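Local structure of malonyl CoA-acyl carrier protein transacylase (Clostridium perfringens, 3PTW) at residues V113-R116 and G117-M120. The protein probably transfers the malonyl group from malonyl-CoA to acyl carrier protein, the step that supplies extender units for fatty acid synthesis. Residues are numbered along the deposited sequence; the frame is centred on the assembly and turned at random.
Sequences VKKR and GKFM
R116 and M120, one helical turn apart, meet through the flat guanidinium of the first and the thioether of the second. The sulfur SD of M120 lies over one face of the R116 guanidinium, displaced toward its rim, with NH1 of R116 the nearest atom at 3.4 Å. The two chains run across each other at a slant: R116 leaves the helix with CG anti to its backbone N (chi1 172°) and stays extended as far as NE, whereas M120, with CG anti to the carbonyl carbon and an extended chi2, brings SD over it. With the sulfur over the face, the N-H groups are left to other partners: NH1 bonds to Q63, and NH2 to both Q248 and S91, which would hold the buried guanidinium in a fixed rotation. F119 illustrates a different use of the same spacing. Its ring settles on the backbone, the carbonyl O of K115 standing 3.0 Å above the ring plane over its centre, while CE2 of F119 touches CB of K115 at 3.8 Å. K115 O also accepts the N-H of F119, with N of F119 2.9 Å from that O. K115 and K118 lie alongside each other, pointing the same way, and bends at chi3 and chi4 of K118 return its NZ to 4.1 Å from CG of K115. The ammonium groups of K114 and K118 remain 5.2 Å apart, NZ to NZ; both form salt bridges with E60, which probably offsets their like charges. From G117 N to V113 O through M120 N to R116 O, four successive i to i+4 bonds mark regular alpha-helix. On helix 106-122 of the acyltransferase fold, the extended R116 reaches S91 of a probable GxSxG nucleophile elbow, as in related transacylases where the matching arginine receives the malonyl carboxylate.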
ATOM      1  N   VAL A 113      -5.710   3.358 -10.926  1.00 31.83           N
ATOM      2  CA  VAL A 113      -4.436   2.783 -10.485  1.00 32.11           C
ATOM      3  C   VAL A 113      -3.678   2.054 -11.602  1.00 32.38           C
ATOM      4  O   VAL A 113      -2.452   1.924 -11.542  1.00 32.74           O
ATOM      5  CB  VAL A 113      -4.558   1.894  -9.226  1.00 31.69           C
ATOM      6  CG1 VAL A 113      -5.038   2.731  -8.009  1.00 25.56           C
ATOM      7  CG2 VAL A 113      -5.440   0.668  -9.495  1.00 25.24           C
ATOM      8  N   LYS A 114      -4.403   1.604 -12.617  1.00 32.43           N
ATOM      9  CA  LYS A 114      -3.770   1.031 -13.798  1.00 33.44           C
ATOM     10  C   LYS A 114      -2.949   2.130 -14.478  1.00 34.03           C
ATOM     11  O   LYS A 114      -1.790   1.913 -14.830  1.00 34.38           O
ATOM     12  CB  LYS A 114      -4.821   0.437 -14.743  1.00 34.11           C
ATOM     13  CG  LYS A 114      -4.272  -0.124 -16.044  1.00 34.03           C
ATOM     14  CD  LYS A 114      -5.402  -0.776 -16.857  1.00 36.63           C
ATOM     15  CE  LYS A 114      -5.005  -0.960 -18.320  1.00 36.25           C
ATOM     16  NZ  LYS A 114      -4.108  -2.132 -18.468  1.00 39.27           N
ATOM     17  N   LYS A 115      -3.549   3.312 -14.624  1.00 34.17           N
ATOM     18  CA  LYS A 115      -2.864   4.452 -15.219  1.00 34.94           C
ATOM     19  C   LYS A 115      -1.667   4.882 -14.381  1.00 34.68           C
ATOM     20  O   LYS A 115      -0.592   5.119 -14.916  1.00 35.51           O
ATOM     21  CB  LYS A 115      -3.840   5.618 -15.468  1.00 35.72           C
ATOM     22  CG  LYS A 115      -4.810   5.342 -16.628  1.00 40.43           C
ATOM     23  CD  LYS A 115      -5.531   6.601 -17.092  1.00 37.61           C
ATOM     24  CE  LYS A 115      -6.723   6.300 -18.020  1.00 41.59           C
ATOM     25  NZ  LYS A 115      -7.876   5.594 -17.315  1.00 38.38           N
ATOM     26  N   ARG A 116      -1.868   4.953 -13.065  1.00 34.01           N
ATOM     27  CA  ARG A 116      -0.839   5.306 -12.095  1.00 33.49           C
ATOM     28  C   ARG A 116       0.355   4.361 -12.191  1.00 33.37           C
ATOM     29  O   ARG A 116       1.504   4.798 -12.225  1.00 33.58           O
ATOM     30  CB  ARG A 116      -1.435   5.256 -10.684  1.00 32.83           C
ATOM     31  CG  ARG A 116      -0.438   5.406  -9.521  1.00 32.28           C
ATOM     32  CD  ARG A 116      -1.196   5.209  -8.193  1.00 32.54           C
ATOM     33  NE  ARG A 116      -0.412   5.523  -7.000  1.00 31.04           N
ATOM     34  CZ  ARG A 116       0.373   4.654  -6.358  1.00 32.08           C
ATOM     35  NH1 ARG A 116       0.519   3.416  -6.811  1.00 30.37           N
ATOM     36  NH2 ARG A 116       1.045   5.044  -5.277  1.00 30.29           N
ATOM     37  N   GLY A 117       0.066   3.066 -12.232  1.00 33.46           N
ATOM     38  CA  GLY A 117       1.102   2.042 -12.276  1.00 33.69           C
ATOM     39  C   GLY A 117       1.929   2.181 -13.523  1.00 35.59           C
ATOM     40  O   GLY A 117       3.157   2.038 -13.479  1.00 36.69           O
ATOM     41  N   LYS A 118       1.247   2.464 -14.634  1.00 36.48           N
ATOM     42  CA  LYS A 118       1.881   2.765 -15.915  1.00 37.81           C
ATOM     43  C   LYS A 118       2.814   3.968 -15.773  1.00 38.34           C
ATOM     44  O   LYS A 118       3.990   3.914 -16.187  1.00 38.19           O
ATOM     45  CB  LYS A 118       0.796   3.071 -16.950  1.00 38.79           C
ATOM     46  CG  LYS A 118       1.228   3.113 -18.413  1.00 54.39           C
ATOM     47  CD  LYS A 118       0.119   3.737 -19.297  1.00 40.52           C
ATOM     48  CE  LYS A 118      -1.109   2.816 -19.538  1.00 55.85           C
ATOM     49  NZ  LYS A 118      -2.207   2.759 -18.486  1.00 39.66           N
ATOM     50  N   PHE A 119       2.299   5.048 -15.176  1.00 37.96           N
ATOM     51  CA  PHE A 119       3.071   6.288 -15.068  1.00 37.65           C
ATOM     52  C   PHE A 119       4.302   6.111 -14.168  1.00 36.80           C
ATOM     53  O   PHE A 119       5.403   6.586 -14.501  1.00 36.48           O
ATOM     54  CB  PHE A 119       2.209   7.464 -14.567  1.00 37.82           C
ATOM     55  CG  PHE A 119       0.961   7.720 -15.378  1.00 39.34           C
ATOM     56  CD1 PHE A 119       0.925   7.485 -16.755  1.00 39.65           C
ATOM     57  CD2 PHE A 119      -0.182   8.231 -14.757  1.00 38.52           C
ATOM     58  CE1 PHE A 119      -0.235   7.730 -17.502  1.00 40.46           C
ATOM     59  CE2 PHE A 119      -1.346   8.480 -15.487  1.00 39.43           C
ATOM     60  CZ  PHE A 119      -1.372   8.230 -16.867  1.00 39.85           C
ATOM     61  N   MET A 120       4.118   5.426 -13.038  1.00 35.59           N
ATOM     62  CA  MET A 120       5.226   5.197 -12.114  1.00 35.23           C
ATOM     63  C   MET A 120       6.347   4.368 -12.750  1.00 36.21           C
ATOM     64  O   MET A 120       7.533   4.655 -12.541  1.00 35.13           O
ATOM     65  CB  MET A 120       4.745   4.540 -10.824  1.00 34.43           C
ATOM     66  CG  MET A 120       3.909   5.464  -9.940  1.00 33.61           C
ATOM     67  SD  MET A 120       3.165   4.608  -8.541  1.00 33.97           S
ATOM     68  CE  MET A 120       4.554   4.544  -7.415  1.00 33.04           C
TER